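Local atomic coordinates of ORF10 (Moritella marina, PDB entry 6RIW), a protein that probably helps to build polyunsaturated fatty acids, this piece being the ketosynthase-chain length factor didomain of the beta-ketoacyl-ACP synthase family. Residues A[612-615]-A[616-619]; A[916-919]-A[920-924]; A[233-237]-A[238-242]. All coordinates share one frame; numbering follows the deposited sequence.

Contact 1. Residues A[612-615]-A[616-619]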
loop_
_atom_site.group_PDB
_atom_site.type_symbol
_atom_site.label_atom_id
_atom_site.label_comp_id
_atom_site.label_asym_id
_atom_site.label_seq_id
_atom_site.Cartn_x
_atom_site.Cartn_y
_atom_site.Cartn_z
ATOM N N LEU A 612 15.588 29.546 -27.409
ATOM C CA LEU A 612 14.263 30.147 -27.365
ATOM C C LEU A 612 14.189 31.188 -26.253
ATOM O O LEU A 612 14.970 31.162 -25.297
ATOM C CB LEU A 612 13.192 29.082 -27.121
ATOM C CG LEU A 612 13.101 27.933 -28.102
ATOM C CD1 LEU A 612 11.939 27.034 -27.696
ATOM C CD2 LEU A 612 12.914 28.472 -29.512
ATOM N N THR A 613 13.224 32.104 -26.369
ATOM C CA THR A 613 12.972 32.998 -25.251
ATOM C C THR A 613 12.423 32.201 -24.071
ATOM O O THR A 613 11.991 31.051 -24.211
ATOM C CB THR A 613 11.980 34.115 -25.616
ATOM O OG1 THR A 613 10.726 33.551 -26.012
ATOM C CG2 THR A 613 12.518 34.998 -26.736
ATOM N N VAL A 614 12.453 32.821 -22.889
ATOM C CA VAL A 614 11.886 32.159 -21.716
ATOM C C VAL A 614 10.415 31.840 -21.952
ATOM O O VAL A 614 9.926 30.762 -21.581
ATOM C CB VAL A 614 12.076 33.021 -20.458
ATOM C CG1 VAL A 614 11.344 32.394 -19.281
ATOM C CG2 VAL A 614 13.559 33.171 -20.153
ATOM N N GLU A 615 9.692 32.759 -22.593
ATOM C CA GLU A 615 8.266 32.535 -22.815
ATOM C C GLU A 615 8.024 31.441 -23.847
ATOM O O GLU A 615 7.073 30.658 -23.713
ATOM C CB GLU A 615 7.585 33.841 -23.229
ATOM C CG GLU A 615 7.719 34.936 -22.164
ATOM C CD GLU A 615 6.523 35.890 -22.107
ATOM O OE1 GLU A 615 6.357 36.555 -21.056
ATOM O OE2 GLU A 615 5.762 35.981 -23.104
ATOM N N GLN A 616 8.866 31.367 -24.885
ATOM C CA GLN A 616 8.733 30.294 -25.868
ATOM C C GLN A 616 8.996 28.934 -25.232
ATOM O O GLN A 616 8.298 27.951 -25.527
ATOM C CB GLN A 616 9.695 30.510 -27.034
ATOM C CG GLN A 616 9.190 31.522 -28.053
ATOM C CD GLN A 616 10.240 31.866 -29.080
ATOM O OE1 GLN A 616 11.445 31.731 -28.829
ATOM N NE2 GLN A 616 9.796 32.295 -30.250
ATOM N N ARG A 617 10.030 28.857 -24.391
ATOM C CA ARG A 617 10.392 27.595 -23.754
ATOM C C ARG A 617 9.295 27.126 -22.805
ATOM O O ARG A 617 9.002 25.925 -22.726
ATOM C CB ARG A 617 11.723 27.761 -23.005
ATOM C CG ARG A 617 12.128 26.571 -22.148
ATOM C CD ARG A 617 13.538 26.740 -21.594
ATOM N NE ARG A 617 13.542 27.507 -20.355
ATOM C CZ ARG A 617 14.191 28.656 -20.188
ATOM N NH1 ARG A 617 14.894 29.177 -21.190
ATOM N NH2 ARG A 617 14.134 29.288 -19.017
ATOM N N GLU A 618 8.672 28.058 -22.076
ATOM C CA GLU A 618 7.587 27.670 -21.172
ATOM C C GLU A 618 6.379 27.166 -21.941
ATOM O O GLU A 618 5.763 26.166 -21.549
ATOM C CB GLU A 618 7.194 28.835 -20.271
ATOM C CG GLU A 618 8.280 29.142 -19.238
ATOM C CD GLU A 618 7.916 30.280 -18.309
ATOM O OE1 GLU A 618 6.986 31.045 -18.650
ATOM O OE2 GLU A 618 8.575 30.416 -17.250
ATOM N N GLU A 619 6.045 27.831 -23.048
ATOM C CA GLU A 619 4.938 27.382 -23.884
ATOM C C GLU A 619 5.210 26.011 -24.495
ATOM O O GLU A 619 4.323 25.158 -24.520
ATOM C CB GLU A 619 4.675 28.398 -24.989
ATOM C CG GLU A 619 3.607 27.955 -25.972
ATOM C CD GLU A 619 2.201 28.101 -25.397
ATOM O OE1 GLU A 619 2.068 28.668 -24.282
ATOM O OE2 GLU A 619 1.235 27.663 -26.066
#

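Contact 2. Residues A[916-919]-A[920-924]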
loop_
_atom_site.group_PDB
_atom_site.type_symbol
_atom_site.label_atom_id
_atom_site.label_comp_id
_atom_site.label_asym_id
_atom_site.label_seq_id
_atom_site.Cartn_x
_atom_site.Cartn_y
_atom_site.Cartn_z
ATOM N N LEU A 916 -4.658 11.314 -25.835
ATOM C CA LEU A 916 -3.603 10.730 -26.657
ATOM C C LEU A 916 -2.380 11.648 -26.636
ATOM O O LEU A 916 -2.474 12.807 -27.050
ATOM C CB LEU A 916 -4.105 10.521 -28.081
ATOM C CG LEU A 916 -5.452 9.787 -28.096
ATOM C CD1 LEU A 916 -6.220 10.031 -29.398
ATOM C CD2 LEU A 916 -5.211 8.315 -27.879
ATOM N N ILE A 917 -1.239 11.137 -26.145
ATOM C CA ILE A 917 -0.062 11.984 -25.940
ATOM C C ILE A 917 0.411 12.604 -27.257
ATOM O O ILE A 917 0.643 13.818 -27.342
ATOM C CB ILE A 917 1.078 11.187 -25.274
ATOM C CG1 ILE A 917 0.653 10.617 -23.909
ATOM C CG2 ILE A 917 2.321 12.085 -25.105
ATOM C CD1 ILE A 917 1.653 9.578 -23.373
ATOM N N SER A 918 0.623 11.780 -28.287
ATOM C CA SER A 918 1.215 12.300 -29.510
ATOM C C SER A 918 0.285 13.309 -30.176
ATOM O O SER A 918 0.714 14.404 -30.562
ATOM C CB SER A 918 1.553 11.162 -30.461
ATOM O OG SER A 918 2.150 11.673 -31.643
ATOM N N ASN A 919 -1.004 12.968 -30.288
ATOM C CA ASN A 919 -1.954 13.876 -30.925
ATOM C C ASN A 919 -2.004 15.220 -30.215
ATOM O O ASN A 919 -2.135 16.267 -30.864
ATOM C CB ASN A 919 -3.356 13.253 -30.940
ATOM C CG ASN A 919 -3.505 12.167 -31.976
ATOM O OD1 ASN A 919 -2.591 11.907 -32.772
ATOM N ND2 ASN A 919 -4.667 11.521 -31.980
ATOM N N ALA A 920 -1.974 15.206 -28.874
ATOM C CA ALA A 920 -2.052 16.439 -28.105
ATOM C C ALA A 920 -0.874 17.357 -28.396
ATOM O O ALA A 920 -1.010 18.578 -28.320
ATOM C CB ALA A 920 -2.116 16.142 -26.608
ATOM N N ILE A 921 0.280 16.798 -28.717
ATOM C CA ILE A 921 1.448 17.607 -29.052
ATOM C C ILE A 921 1.470 17.963 -30.540
ATOM O O ILE A 921 1.551 19.143 -30.897
ATOM C CB ILE A 921 2.723 16.849 -28.606
ATOM C CG1 ILE A 921 2.715 16.688 -27.083
ATOM C CG2 ILE A 921 3.987 17.557 -29.081
ATOM C CD1 ILE A 921 3.704 15.631 -26.550
ATOM N N VAL A 922 1.347 16.962 -31.426
ATOM C CA VAL A 922 1.520 17.204 -32.859
ATOM C C VAL A 922 0.396 18.071 -33.414
ATOM O O VAL A 922 0.608 18.817 -34.375
ATOM C CB VAL A 922 1.637 15.894 -33.673
ATOM C CG1 VAL A 922 2.851 15.060 -33.250
ATOM C CG2 VAL A 922 0.363 15.099 -33.607
ATOM N N ASN A 923 -0.806 18.008 -32.844
ATOM C CA ASN A 923 -1.902 18.829 -33.342
ATOM C C ASN A 923 -2.176 20.019 -32.446
ATOM O O ASN A 923 -3.276 20.573 -32.489
ATOM C CB ASN A 923 -3.179 18.002 -33.505
ATOM C CG ASN A 923 -3.020 16.869 -34.501
ATOM O OD1 ASN A 923 -2.258 16.971 -35.468
ATOM N ND2 ASN A 923 -3.727 15.776 -34.261
ATOM N N SER A 924 -1.200 20.430 -31.642
ATOM C CA SER A 924 -1.420 21.539 -30.724
ATOM C C SER A 924 -1.859 22.776 -31.491
ATOM O O SER A 924 -1.349 23.062 -32.578
ATOM C CB SER A 924 -0.149 21.854 -29.939
ATOM O OG SER A 924 -0.249 23.133 -29.351
#

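Contact 3. Residues A[233-237]-A[238-242]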
loop_
_atom_site.group_PDB
_atom_site.type_symbol
_atom_site.label_atom_id
_atom_site.label_comp_id
_atom_site.label_asym_id
_atom_site.label_seq_id
_atom_site.Cartn_x
_atom_site.Cartn_y
_atom_site.Cartn_z
ATOM N N MET A 233 5.540 17.274 -4.154
ATOM C CA MET A 233 4.494 17.841 -4.998
ATOM C C MET A 233 3.122 17.649 -4.367
ATOM O O MET A 233 2.267 18.545 -4.424
ATOM C CB MET A 233 4.534 17.213 -6.398
ATOM C CG MET A 233 5.734 17.632 -7.225
ATOM S SD MET A 233 5.777 19.415 -7.586
ATOM C CE MET A 233 7.403 19.554 -8.350
ATOM N N GLY A 234 2.897 16.494 -3.734
ATOM C CA GLY A 234 1.619 16.265 -3.078
ATOM C C GLY A 234 1.379 17.212 -1.915
ATOM O O GLY A 234 0.327 17.852 -1.819
ATOM N N PHE A 235 2.338 17.305 -1.003
ATOM C CA PHE A 235 2.126 18.202 0.128
ATOM C C PHE A 235 2.098 19.665 -0.309
ATOM O O PHE A 235 1.490 20.501 0.376
ATOM C CB PHE A 235 3.199 17.962 1.197
ATOM C CG PHE A 235 2.950 16.724 2.021
ATOM C CD1 PHE A 235 1.733 16.546 2.674
ATOM C CD2 PHE A 235 3.902 15.724 2.102
ATOM C CE1 PHE A 235 1.480 15.396 3.418
ATOM C CE2 PHE A 235 3.658 14.571 2.840
ATOM C CZ PHE A 235 2.453 14.407 3.502
ATOM N N SER A 236 2.715 19.994 -1.447
ATOM C CA SER A 236 2.563 21.346 -1.971
ATOM C C SER A 236 1.144 21.592 -2.479
ATOM O O SER A 236 0.569 22.653 -2.202
ATOM C CB SER A 236 3.596 21.618 -3.063
ATOM O OG SER A 236 4.891 21.537 -2.496
ATOM N N ILE A 237 0.546 20.634 -3.207
ATOM C CA ILE A 237 -0.815 20.882 -3.700
ATOM C C ILE A 237 -1.821 20.833 -2.553
ATOM O O ILE A 237 -2.850 21.523 -2.588
ATOM C CB ILE A 237 -1.203 19.916 -4.843
ATOM C CG1 ILE A 237 -2.516 20.358 -5.504
ATOM C CG2 ILE A 237 -1.358 18.523 -4.368
ATOM C CD1 ILE A 237 -2.361 21.630 -6.365
ATOM N N PHE A 238 -1.548 20.041 -1.520
ATOM C CA PHE A 238 -2.357 20.063 -0.305
ATOM C C PHE A 238 -2.156 21.333 0.519
ATOM O O PHE A 238 -2.891 21.533 1.494
ATOM C CB PHE A 238 -2.027 18.854 0.574
ATOM C CG PHE A 238 -2.371 17.516 -0.050
ATOM C CD1 PHE A 238 -3.260 17.430 -1.112
ATOM C CD2 PHE A 238 -1.819 16.353 0.450
ATOM C CE1 PHE A 238 -3.591 16.198 -1.676
ATOM C CE2 PHE A 238 -2.142 15.111 -0.105
ATOM C CZ PHE A 238 -3.022 15.041 -1.180
ATOM N N GLN A 239 -1.168 22.167 0.172
ATOM C CA GLN A 239 -0.786 23.344 0.973
ATOM C C GLN A 239 -0.475 22.959 2.424
ATOM O O GLN A 239 -0.830 23.669 3.374
ATOM C CB GLN A 239 -1.871 24.420 0.922
ATOM C CG GLN A 239 -2.111 25.029 -0.447
ATOM C CD GLN A 239 -3.253 26.035 -0.408
ATOM O OE1 GLN A 239 -3.369 26.824 0.534
ATOM N NE2 GLN A 239 -4.119 25.989 -1.416
ATOM N N ALA A 240 0.190 21.819 2.600
ATOM C CA ALA A 240 0.482 21.295 3.928
ATOM C C ALA A 240 1.789 21.817 4.510
ATOM O O ALA A 240 1.989 21.720 5.726
ATOM C CB ALA A 240 0.514 19.763 3.895
ATOM N N TYR A 241 2.682 22.360 3.682
ATOM C CA TYR A 241 3.921 22.964 4.153
ATOM C C TYR A 241 3.663 24.354 4.753
ATOM O O TYR A 241 2.803 25.094 4.268
ATOM C CB TYR A 241 4.913 23.090 2.998
ATOM C CG TYR A 241 5.479 21.776 2.483
ATOM C CD1 TYR A 241 6.183 20.926 3.316
ATOM C CD2 TYR A 241 5.331 21.409 1.135
ATOM C CE1 TYR A 241 6.712 19.723 2.837
ATOM C CE2 TYR A 241 5.861 20.227 0.648
ATOM C CZ TYR A 241 6.550 19.392 1.501
ATOM O OH TYR A 241 7.080 18.215 1.041
ATOM N N PRO A 242 4.419 24.747 5.784
ATOM C CA PRO A 242 4.118 26.017 6.478
ATOM C C PRO A 242 4.546 27.234 5.662
ATOM O O PRO A 242 5.684 27.327 5.202
ATOM C CB PRO A 242 4.912 25.910 7.788
ATOM C CG PRO A 242 6.040 24.971 7.481
ATOM C CD PRO A 242 5.485 23.982 6.460
#

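Contact 1. Residues A[612-615]-A[616-619]
T613 and Q616 serve each other's polar groups at the start of helix 614-628. The hydroxyl OG1 of T613 accepts from the amide N of Q616 at 3.1 Å, and the amide N of T613 gives its hydrogen to the side-chain OE1 of Q616, also at 3.1 Å. That second bond is fairly straight at the hydrogen, 163°, although the donor sits somewhat out of the plane of the side-chain carbonyl. The two bonds together make a capping box, with T613 as N-cap of a surface helix in the second ketosynthase-like half of the didomain. At T613 a chi1 of 60° sets OG1 between its own N and carbonyl carbon, from where it faces the first turn. The Q616 chain then runs extended beyond CG, passing OG1 at 3.3 Å from CG, to bring OE1 back to the T613 amide. A leucine in place of Q616 would probably leave the N-H of T613 without this acceptor. L612 lies against the side-chain amide of Q616, its CD2 3.6 Å from OE1, while I932 of helix 929-934 touches both side chains. Past the cap, ordinary helical bonds take over: R617 N to T613 O at 2.9 Å, E618 N to V614 O, and E619 N to E615 O. The carboxylate of E619 leads away from the first turn, and OE2 bonds to OG of S926.

Contact 2. Residues A[916-919]-A[920-924]
I917 and I921, one helical turn apart, lie side by side on the buried face of the short helix 917-922, with I917 CG2 4.1 Å from I921 CD1. This is the i to i+4 pairing of an amphipathic alpha-helix, here little more than one and a half turns long. In I917 it is the CG2 branch, anti to the backbone N, that meets its neighbour, while the end of the I921 chain also crosses close to the carbonyl of I917, with CD1 3.6 Å from O. On another flank S918 and V922 repeat the spacing: OG of S918 comes within 3.8 Å of CG1 of V922, a van der Waals approach of a hydroxyl to a methyl. N919 and N923 form a third such pair, meeting loosely through CB of N919 and the amide nitrogen ND2 of N923.

Behind these side chains stand the backbone hydrogen bonds that set their spacing. A920 N bonds to L916 O, and N923 N to N919 O at 3.0 Å, whereas I921 N makes weak bonds to the carbonyls of both I917 and S918. At the far end N923 leaves helical geometry, and S924 N turns back to I921 O; OG of S924 then bonds to the amide of S926 in the chain that follows.

Farther out, helix 129-148 covers the apolar face, V140 touching I917, A144 and L145 touching I921, and A144 reaching V922 as well. The backbone of I917 is tied to K507, whose loop also packs on it together with M509. So the small helix is clasped between the first ketosynthase-like half and a loop of the second. The straightest of these backbone bonds is V922 N to S918 O, 2.8 Å long with 178° at the hydrogen.

Contact 3. Residues A[233-237]-A[238-242]
The ring of Y241 takes CB of F235 over one face, a CH-pi contact with CB 3.9 Å from the ring centroid and 28° off its normal, while OG of S236 lies in plane at its edge, 3.5 Å from CE2. The F238 ring has the carbonyl oxygen of G234 over one face, 3.2 Å from CG, and CD1 of F235 near its plane at the edge. F235 therefore touches both aromatic neighbours, and CB of A240 closes on its CD1 at 3.7 Å. With CG anti to the carbonyl carbon, chi1 -77°, the F235 ring brings its CD1 corner to both F238 and A240. These contacts wrap the C-terminal end of helix 228-237, which finishes in a Schellman motif: Q239 adopts positive phi (54°), A240 N reaches back to F235 O at 2.9 Å, and Q239 N donates to S236 O from well above the carbonyl plane. F238 N to G234 O is the last regular bond of the helix, so the G234 oxygen takes an N-H as well as lying against the ring. The hydroxyl of S236 is bonded to N232 O, and Y59 OH bonds to the carbonyl of Y241. Across the didomain, L634 and T638 of helix 634-638 touch F238.

All three are local contacts within or at the end of a helix. Contact 1 is a surface contact, a helix start governed by polar capping. Contacts 2 and 3 are partly buried: contact 2 is a short helix whose side chains meet mainly through apolar atoms, and contact 3, which has the most buried residues and lies closest to the chain's centre, is a helix end wrapped by aromatic rings. Contacts 1 and 2 are neighbours, with nearest atoms about 6 Å apart and no touch, and S926 is bonded by residues of both, through OG to E619 and through N to S924. Contact 3 belongs to the first ketosynthase-like half and contact 1 to the second, while contact 2, later in the chain, joins the two.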